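Local atomic coordinates of 2-hydroxyhepta-2,4-diene-1,7-dioate isomerase (Mycobacterium marinum, PDB entry 3QDF), a protein that binds zinc and is probably an isomerase or acetylpyruvate hydrolase of the fumarylacetoacetate hydrolase family. Residues V16-I21 with E38-T43; I36-H39 with P44-T47; K66-G71 with E218-V223; G150-A155 with L231-T236. All coordinates share one frame; numbering follows the deposited sequence.

Interaction 1: residues V16-I21 with E38-T43; sequences VAFASI and EHPFGT
F18, on the part of strand 15-22 spanning 16-21, and P40 of the loop 38-43 are the residues whose backbones come nearest, with F18 CA 6.9 Å from P40 CA, and no hydrogen bond joins the two segments. The first is a continuous strand; the second carries a type I beta turn from H39 to G42, closed by the bond from G42 N to H39 O at 3.1 Å. P40 and F41 hold the two central positions of this turn; P40 faces F18 directly, while F41 reaches it only with the end of its ring. The phenyl ring of F18 takes the proline over one face: P40 CB sits 3.8 Å from the centroid of the F18 ring and only 14° off the ring normal, which meets the geometry of a CH-pi contact. P40 CG lies over the same face but nearer the rim, 3.8 Å from F18 CD2. The ring is delivered to this spot by a first torsion that keeps F18 CG beside its own backbone N (chi1 -81°), and the two side chains run roughly perpendicular to each other. F41 joins at the far end of the phenyl group, where F18 CZ and F41 CZ are 4.2 Å apart; the planes are turned by 77°, yet the approach is oblique and fits no standard stack. Elsewhere, F18 also touches L7, R9 and I36, while F41 reaches I62 and P228 in loops. None of the three touching residues is buried. The contact is apolar surface packing in the Rv2993c-like N-terminal region, where the turn of hairpin 32-38/45-52 folds back against strand 15-22.

Interaction 2: residues I36-H39 with P44-T47; sequences IAEH and PNFT
The imidazole of H39 and the carboxamide of N45 meet obliquely, their planes 70° apart, with N45 ND2 3.5 Å from H39 CD2; one face of the imidazole carries E38 CB, offset toward the rim. The phenyl ring of F46 is likewise approached obliquely, by I36 CG1 at 3.8 Å from F46 CE1. I36 and F46 form an antiparallel non-hydrogen-bonded pair whose side chains diverge, and I36 CD1 reaches on to P44 CB. N45 does most of the polar work. Its backbone carbonyl accepts a nearly straight bond from A37 (A37 N to N45 O 2.9 Å), and its backbone N gives a bond to E38 O at 3.1 Å. The side chain adds a third: with CG set between backbone N and carbonyl carbon (chi1 56°), the carboxamide turns back so that N45 OD1 accepts E38 N at 2.9 Å, a more bent bond of 137° with the donor tilted out of the amide plane. Beyond it, A37 CB packs on T47 CG2 at 3.6 Å, while T47 OG1 bonds to E35. Three hydrogen bonds therefore centre on N45, and its side-chain oxygen satisfies the N-H of E38 in place of a backbone carbonyl.

Interaction 3: residues K66-G71 with E218-V223; sequences KVVCVG and EWISAV. With EDO (1,2-ethanediol), chain F.
V68 is the residue of 66-71 that meets I220 most fully, and the segment reaches it from K66, whose ammonium leaves toward D230 in a salt bridge and toward the carbonyl of T225. V67, next in line, packs on L233. V68 then points at helix 218-223, with its CA 7.9 Å from I220 CA. Its first torsion places CG1 opposite the backbone N (chi1 -165°), and this branch does the touching: V68 CG1 is 3.7 Å from I220 CD1 and 3.8 Å from I220 CG2, so it rests against both arms of the isoleucine. V68 and I220 lie alongside one another, running in opposing senses. I220 is extended, its CD1 trans to CA (chi2 169°), which carries the methyl far enough toward the strand to lie 4.1 Å from V68 CB as well. C69 points away from the helix and touches F95, K97 and L233. V70 adds a looser contact, V70 CG2 standing 4.5 Å from I220 CD1. Beside V223, a 1,2-ethanediol, probably from the crystallisation liquor, bonds through O2 to V223 O at 2.9 Å; it also bonds to D134. I220 also touches I232, and V68 also touches L96 and M224. All three residues in contact are buried and no polar atom takes part across the interface. This is helix-on-sheet packing within the fumarylacetoacetate hydrolase domain: helix 213-223 covers strand 67-70 and its parallel neighbour 231-233, at a place where the V70 side chain is about 7 Å from a bound zinc ion.

Interaction 4: residues G150-A155 with L231-T236; sequences GNDVSA and LILTGT. With ZN (zinc ion), chain B.
Without a single hydrogen bond between them, the two segments come to 6.5 Å at G150 CA and L233 CA, and what joins them is the forked end of L233. One branch goes to the glycine: L233 CD2 packs on the bare CA of G150 at 4.0 Å. The other branch lies against the aspartate, with L233 CD1 3.8 Å from D152 CB. Past this apolar patch, D152 turns its carboxylate to the metal. A chi1 of -176° swings the D152 carboxylate away from its own N, onto the zinc; D152 OD2 binds the ion at 2.1 Å, while water 1 is a further ligand of that zinc at 2.3 Å. Each carboxylate oxygen has a lysine partner, K97 in a salt bridge at OD1 and K169 in a hydrogen bond at OD2, besides the zinc at OD2. D152 is the centre of an inverse gamma turn. Separately, S154 OG gives a hydrogen bond to D152 O at 2.7 Å, approaching from above the carbonyl plane. E121 and E123 complete the protein ligands, giving the carboxylate-rich metal site expected of the fumarylacetoacetate hydrolase family, here with L233 packed against the backbone and beta carbon of its aspartate arm.

How the interactions relate
The contacts form two groups. Interactions 1 and 2 share E38 and H39, have centres 5 Å apart and are linked by F18 O to I36 N at 2.9 Å; both belong to the N-terminal region and lie away from the zinc sites. Interactions 3 and 4, centres 12 Å apart, are joined through adjacent parallel strands: V68 N is 2.8 Å from L231 O and V70 N 2.8 Å from L233 O, both probable hydrogen bonds, and I220 CD1 packs on I232 CG2 at 3.6 Å. Interaction 4 holds the zinc ligand D152, and in interaction 3 the V70 side chain lies about 7 Å from a zinc ion. Between the groups, interactions 1 and 4 have centres 24 Å apart and do not touch.

Interaction 1: residues V16-I21 with E38-T43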
# COMPACT_ATOMS: atom_id res chain seq x y z
N VAL A 16 4.30 18.80 8.38
CA VAL A 16 4.01 17.65 7.52
C VAL A 16 4.56 17.93 6.12
O VAL A 16 4.23 18.95 5.52
CB VAL A 16 2.47 17.36 7.47
CG1 VAL A 16 2.13 16.24 6.47
CG2 VAL A 16 1.93 17.02 8.87
N ALA A 17 5.39 17.02 5.60
CA ALA A 17 6.00 17.16 4.28
C ALA A 17 6.29 15.82 3.60
O ALA A 17 6.45 14.78 4.26
CB ALA A 17 7.30 17.98 4.39
N PHE A 18 6.38 15.85 2.27
CA PHE A 18 6.98 14.76 1.52
C PHE A 18 8.47 14.76 1.82
O PHE A 18 9.06 15.81 2.18
CB PHE A 18 6.74 14.93 0.01
CG PHE A 18 5.38 14.47 -0.45
CD1 PHE A 18 5.11 13.12 -0.66
CD2 PHE A 18 4.36 15.40 -0.68
CE1 PHE A 18 3.85 12.69 -1.09
CE2 PHE A 18 3.10 14.99 -1.12
CZ PHE A 18 2.84 13.63 -1.32
N ALA A 19 9.09 13.59 1.69
CA ALA A 19 10.52 13.44 1.93
C ALA A 19 11.13 12.34 1.10
O ALA A 19 10.49 11.34 0.83
CB ALA A 19 10.81 13.20 3.43
N SER A 20 12.38 12.53 0.70
CA SER A 20 13.17 11.42 0.18
C SER A 20 13.82 10.72 1.36
O SER A 20 14.60 11.32 2.11
CB SER A 20 14.24 11.91 -0.78
OG SER A 20 14.95 10.81 -1.33
N ILE A 21 13.51 9.43 1.51
CA ILE A 21 13.99 8.63 2.63
C ILE A 21 15.22 7.86 2.18
O ILE A 21 15.12 6.91 1.40
CB ILE A 21 12.89 7.66 3.16
CG1 ILE A 21 11.56 8.38 3.41
CG2 ILE A 21 13.40 6.87 4.38
CD1 ILE A 21 11.61 9.50 4.40
N GLU A 38 9.02 20.98 -3.47
CA GLU A 38 8.01 20.96 -4.53
C GLU A 38 8.12 19.75 -5.46
O GLU A 38 9.15 19.05 -5.50
CB GLU A 38 8.07 22.26 -5.34
CG GLU A 38 7.81 23.52 -4.53
CD GLU A 38 7.71 24.76 -5.39
OE1 GLU A 38 6.81 24.81 -6.27
OE2 GLU A 38 8.52 25.70 -5.20
N HIS A 39 7.05 19.52 -6.22
CA HIS A 39 6.99 18.50 -7.28
C HIS A 39 7.24 17.03 -6.83
O HIS A 39 8.05 16.33 -7.43
CB HIS A 39 7.90 18.90 -8.44
CG HIS A 39 7.89 20.37 -8.74
ND1 HIS A 39 6.75 21.04 -9.11
CD2 HIS A 39 8.89 21.29 -8.72
CE1 HIS A 39 7.03 22.31 -9.31
NE2 HIS A 39 8.32 22.49 -9.08
N PRO A 40 6.52 16.55 -5.81
CA PRO A 40 6.78 15.16 -5.39
C PRO A 40 6.47 14.10 -6.47
O PRO A 40 7.08 13.03 -6.46
CB PRO A 40 5.86 14.98 -4.17
CG PRO A 40 4.78 15.95 -4.38
CD PRO A 40 5.41 17.15 -5.04
N PHE A 41 5.58 14.42 -7.41
CA PHE A 41 5.26 13.52 -8.52
C PHE A 41 6.03 13.77 -9.81
O PHE A 41 5.89 13.00 -10.76
CB PHE A 41 3.75 13.53 -8.81
CG PHE A 41 2.90 13.33 -7.56
CD1 PHE A 41 3.21 12.32 -6.66
CD2 PHE A 41 1.83 14.17 -7.29
CE1 PHE A 41 2.46 12.15 -5.50
CE2 PHE A 41 1.06 14.00 -6.14
CZ PHE A 41 1.37 12.99 -5.24
N GLY A 42 6.82 14.85 -9.85
CA GLY A 42 7.61 15.20 -11.03
C GLY A 42 9.09 15.02 -10.72
O GLY A 42 9.53 13.93 -10.36
N THR A 43 9.86 16.10 -10.85
CA THR A 43 11.24 16.07 -10.42
C THR A 43 11.28 16.81 -9.09
O THR A 43 11.22 18.04 -9.04
CB THR A 43 12.17 16.77 -11.46
OG1 THR A 43 11.99 16.16 -12.74
CG2 THR A 43 13.66 16.66 -11.03

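Interaction 2: residues I36-H39 with P44-T47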
# COMPACT_ATOMS: atom_id res chain seq x y z
N ILE A 36 11.24 17.37 1.04
CA ILE A 36 10.91 17.80 -0.31
C ILE A 36 10.14 19.12 -0.22
O ILE A 36 9.26 19.29 0.63
CB ILE A 36 10.12 16.69 -1.08
CG1 ILE A 36 11.11 15.61 -1.55
CG2 ILE A 36 9.34 17.24 -2.28
CD1 ILE A 36 10.48 14.31 -1.89
N ALA A 37 10.49 20.05 -1.11
CA ALA A 37 9.79 21.33 -1.19
C ALA A 37 8.67 21.22 -2.20
O ALA A 37 7.50 21.33 -1.85
CB ALA A 37 10.77 22.48 -1.56
N GLU A 38 9.02 20.98 -3.47
CA GLU A 38 8.01 20.96 -4.53
C GLU A 38 8.12 19.75 -5.46
O GLU A 38 9.15 19.05 -5.50
CB GLU A 38 8.07 22.26 -5.34
CG GLU A 38 7.81 23.52 -4.53
CD GLU A 38 7.71 24.76 -5.39
OE1 GLU A 38 6.81 24.81 -6.27
OE2 GLU A 38 8.52 25.70 -5.20
N HIS A 39 7.05 19.52 -6.22
CA HIS A 39 6.99 18.50 -7.28
C HIS A 39 7.24 17.03 -6.83
O HIS A 39 8.05 16.33 -7.43
CB HIS A 39 7.90 18.90 -8.44
CG HIS A 39 7.89 20.37 -8.74
ND1 HIS A 39 6.75 21.04 -9.11
CD2 HIS A 39 8.89 21.29 -8.72
CE1 HIS A 39 7.03 22.31 -9.31
NE2 HIS A 39 8.32 22.49 -9.08
N PRO A 44 11.35 16.07 -7.98
CA PRO A 44 11.25 16.77 -6.71
C PRO A 44 12.47 17.64 -6.48
O PRO A 44 13.57 17.29 -6.90
CB PRO A 44 11.22 15.63 -5.67
CG PRO A 44 11.10 14.32 -6.48
CD PRO A 44 11.70 14.64 -7.81
N ASN A 45 12.26 18.81 -5.87
CA ASN A 45 13.34 19.61 -5.34
C ASN A 45 13.21 19.64 -3.81
O ASN A 45 12.19 19.25 -3.27
CB ASN A 45 13.37 21.02 -5.97
CG ASN A 45 12.06 21.76 -5.83
OD1 ASN A 45 11.44 21.76 -4.77
ND2 ASN A 45 11.64 22.41 -6.90
N PHE A 46 14.25 20.10 -3.12
CA PHE A 46 14.38 19.89 -1.68
C PHE A 46 14.51 21.22 -0.94
O PHE A 46 15.00 22.19 -1.49
CB PHE A 46 15.60 19.00 -1.42
CG PHE A 46 15.56 17.71 -2.19
CD1 PHE A 46 14.85 16.62 -1.70
CD2 PHE A 46 16.22 17.59 -3.42
CE1 PHE A 46 14.80 15.41 -2.40
CE2 PHE A 46 16.17 16.39 -4.15
CZ PHE A 46 15.44 15.29 -3.64
N THR A 47 14.05 21.25 0.31
CA THR A 47 14.06 22.49 1.09
C THR A 47 15.46 22.78 1.63
O THR A 47 15.77 23.91 1.93
CB THR A 47 13.13 22.42 2.33
OG1 THR A 47 13.56 21.34 3.18
CG2 THR A 47 11.67 22.19 1.94

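Interaction 3: residues K66-G71 with E218-V223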
# COMPACT_ATOMS: atom_id res chain seq x y z
N LYS A 66 -8.44 7.94 -4.28
CA LYS A 66 -9.16 6.67 -4.25
C LYS A 66 -8.17 5.55 -4.23
O LYS A 66 -7.03 5.71 -4.64
CB LYS A 66 -10.12 6.52 -5.44
CG LYS A 66 -9.43 6.61 -6.84
CD LYS A 66 -10.51 6.40 -7.92
CE LYS A 66 -10.00 6.64 -9.34
NZ LYS A 66 -9.63 8.10 -9.54
N VAL A 67 -8.64 4.40 -3.77
CA VAL A 67 -7.85 3.19 -3.74
C VAL A 67 -8.57 2.18 -4.60
O VAL A 67 -9.65 1.73 -4.24
CB VAL A 67 -7.72 2.66 -2.28
CG1 VAL A 67 -6.87 1.38 -2.23
CG2 VAL A 67 -7.14 3.76 -1.37
N VAL A 68 -7.99 1.82 -5.75
CA VAL A 68 -8.66 0.86 -6.65
C VAL A 68 -7.94 -0.45 -6.41
O VAL A 68 -6.72 -0.47 -6.24
CB VAL A 68 -8.58 1.27 -8.14
CG1 VAL A 68 -9.58 0.46 -8.98
CG2 VAL A 68 -8.86 2.76 -8.32
N CYS A 69 -8.69 -1.55 -6.35
CA CYS A 69 -8.14 -2.82 -5.94
C CYS A 69 -8.54 -3.95 -6.86
O CYS A 69 -9.63 -3.96 -7.44
CB CYS A 69 -8.62 -3.19 -4.54
SG CYS A 69 -8.39 -1.94 -3.31
N VAL A 70 -7.68 -4.96 -6.92
CA VAL A 70 -7.91 -6.10 -7.77
C VAL A 70 -8.25 -7.31 -6.87
O VAL A 70 -7.59 -7.53 -5.85
CB VAL A 70 -6.68 -6.35 -8.68
CG1 VAL A 70 -6.88 -7.59 -9.55
CG2 VAL A 70 -6.41 -5.12 -9.56
N GLY A 71 -9.29 -8.05 -7.24
CA GLY A 71 -9.63 -9.31 -6.57
C GLY A 71 -8.63 -10.43 -6.78
O GLY A 71 -7.41 -10.21 -6.72
N GLU A 218 -3.91 -0.79 -17.35
CA GLU A 218 -4.67 -0.72 -18.58
C GLU A 218 -6.16 -0.94 -18.30
O GLU A 218 -7.00 -0.16 -18.77
CB GLU A 218 -4.18 -1.76 -19.60
CG GLU A 218 -4.97 -1.74 -20.90
CD GLU A 218 -4.40 -2.72 -21.90
OE1 GLU A 218 -4.91 -3.84 -21.96
OE2 GLU A 218 -3.43 -2.40 -22.60
N TRP A 219 -6.47 -2.01 -17.56
CA TRP A 219 -7.85 -2.34 -17.24
C TRP A 219 -8.56 -1.21 -16.46
O TRP A 219 -9.61 -0.72 -16.88
CB TRP A 219 -7.93 -3.65 -16.46
CG TRP A 219 -9.32 -4.07 -16.15
CD1 TRP A 219 -10.02 -3.82 -14.99
CD2 TRP A 219 -10.19 -4.82 -17.00
NE1 TRP A 219 -11.28 -4.38 -15.08
CE2 TRP A 219 -11.41 -4.99 -16.31
CE3 TRP A 219 -10.06 -5.37 -18.30
CZ2 TRP A 219 -12.49 -5.70 -16.86
CZ3 TRP A 219 -11.14 -6.06 -18.85
CH2 TRP A 219 -12.33 -6.23 -18.13
N ILE A 220 -7.97 -0.81 -15.34
CA ILE A 220 -8.59 0.23 -14.50
C ILE A 220 -8.73 1.60 -15.23
O ILE A 220 -9.76 2.28 -15.11
CB ILE A 220 -7.82 0.40 -13.16
CG1 ILE A 220 -7.89 -0.91 -12.34
CG2 ILE A 220 -8.33 1.64 -12.38
CD1 ILE A 220 -6.93 -0.94 -11.11
N SER A 221 -7.69 2.01 -15.98
CA SER A 221 -7.70 3.34 -16.61
C SER A 221 -8.64 3.39 -17.83
O SER A 221 -9.00 4.48 -18.32
CB SER A 221 -6.29 3.78 -16.98
OG SER A 221 -5.83 3.08 -18.12
N ALA A 222 -9.05 2.21 -18.32
CA ALA A 222 -10.12 2.13 -19.32
C ALA A 222 -11.51 2.36 -18.69
O ALA A 222 -12.47 2.65 -19.41
CB ALA A 222 -10.08 0.77 -20.06
N VAL A 223 -11.60 2.19 -17.38
CA VAL A 223 -12.84 2.40 -16.63
C VAL A 223 -12.89 3.86 -16.10
O VAL A 223 -13.83 4.61 -16.37
CB VAL A 223 -12.95 1.41 -15.44
CG1 VAL A 223 -14.21 1.69 -14.61
CG2 VAL A 223 -12.96 -0.06 -15.95
C1 EDO F . -12.15 6.87 -19.97
O1 EDO F . -11.36 5.68 -20.00
C2 EDO F . -12.63 6.98 -18.54
O2 EDO F . -13.99 6.53 -18.50

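Interaction 4: residues G150-A155 with L231-T236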
# COMPACT_ATOMS: atom_id res chain seq x y z
N GLY A 150 0.50 -2.43 0.43
CA GLY A 150 -0.82 -2.28 1.01
C GLY A 150 -1.24 -3.51 1.79
O GLY A 150 -0.78 -4.64 1.51
N ASN A 151 -2.10 -3.28 2.78
CA ASN A 151 -2.77 -4.35 3.51
C ASN A 151 -4.27 -4.21 3.27
O ASN A 151 -4.93 -3.33 3.86
CB ASN A 151 -2.46 -4.28 5.02
CG ASN A 151 -2.91 -5.53 5.78
OD1 ASN A 151 -3.71 -6.31 5.29
ND2 ASN A 151 -2.38 -5.71 7.00
N ASP A 152 -4.80 -5.07 2.39
CA ASP A 152 -6.23 -5.02 2.06
C ASP A 152 -7.08 -5.70 3.15
O ASP A 152 -7.59 -6.84 2.99
CB ASP A 152 -6.47 -5.68 0.69
CG ASP A 152 -7.92 -5.59 0.25
OD1 ASP A 152 -8.67 -4.76 0.82
OD2 ASP A 152 -8.30 -6.33 -0.67
N VAL A 153 -7.25 -5.00 4.27
CA VAL A 153 -7.96 -5.60 5.41
C VAL A 153 -9.44 -5.84 5.05
O VAL A 153 -10.10 -4.97 4.47
CB VAL A 153 -7.76 -4.77 6.69
CG1 VAL A 153 -8.39 -5.47 7.86
CG2 VAL A 153 -6.27 -4.58 6.95
N SER A 154 -9.94 -7.03 5.39
CA SER A 154 -11.22 -7.51 4.87
C SER A 154 -12.02 -8.28 5.93
O SER A 154 -11.56 -9.31 6.45
CB SER A 154 -11.00 -8.43 3.67
OG SER A 154 -10.07 -7.87 2.74
N ALA A 155 -13.22 -7.77 6.24
CA ALA A 155 -14.18 -8.48 7.09
C ALA A 155 -14.90 -9.55 6.25
O ALA A 155 -15.85 -9.24 5.50
CB ALA A 155 -15.17 -7.49 7.68
N LEU A 231 -3.96 5.06 -5.43
CA LEU A 231 -3.37 3.79 -5.10
C LEU A 231 -4.10 2.69 -5.80
O LEU A 231 -5.33 2.72 -5.92
CB LEU A 231 -3.51 3.57 -3.61
CG LEU A 231 -2.39 4.12 -2.76
CD1 LEU A 231 -2.95 4.37 -1.34
CD2 LEU A 231 -1.25 3.08 -2.77
N ILE A 232 -3.35 1.70 -6.29
CA ILE A 232 -3.93 0.49 -6.82
C ILE A 232 -3.35 -0.71 -6.06
O ILE A 232 -2.13 -0.96 -6.10
CB ILE A 232 -3.66 0.31 -8.33
CG1 ILE A 232 -4.28 1.47 -9.15
CG2 ILE A 232 -4.21 -1.05 -8.80
CD1 ILE A 232 -3.80 1.52 -10.60
N LEU A 233 -4.22 -1.46 -5.37
CA LEU A 233 -3.81 -2.72 -4.71
C LEU A 233 -3.99 -3.88 -5.69
O LEU A 233 -5.11 -4.12 -6.17
CB LEU A 233 -4.61 -2.96 -3.44
CG LEU A 233 -4.66 -1.87 -2.35
CD1 LEU A 233 -5.37 -2.48 -1.10
CD2 LEU A 233 -3.27 -1.34 -2.00
N THR A 234 -2.92 -4.61 -5.93
CA THR A 234 -2.86 -5.55 -7.06
C THR A 234 -3.23 -7.00 -6.75
O THR A 234 -3.04 -7.89 -7.59
CB THR A 234 -1.49 -5.50 -7.72
OG1 THR A 234 -0.50 -6.03 -6.83
CG2 THR A 234 -1.12 -4.05 -8.11
N GLY A 235 -3.78 -7.24 -5.55
CA GLY A 235 -4.28 -8.57 -5.18
C GLY A 235 -3.32 -9.21 -4.20
O GLY A 235 -2.19 -8.75 -4.03
N THR A 236 -3.79 -10.26 -3.52
CA THR A 236 -3.01 -10.91 -2.49
C THR A 236 -2.77 -12.38 -2.86
O THR A 236 -3.65 -13.05 -3.46
CB THR A 236 -3.73 -10.79 -1.11
OG1 THR A 236 -2.79 -11.02 -0.04
CG2 THR A 236 -4.90 -11.80 -0.98
ZN ZN B . -7.14 -7.63 -1.88
O HOH W 1 -6.91 -6.21 -3.64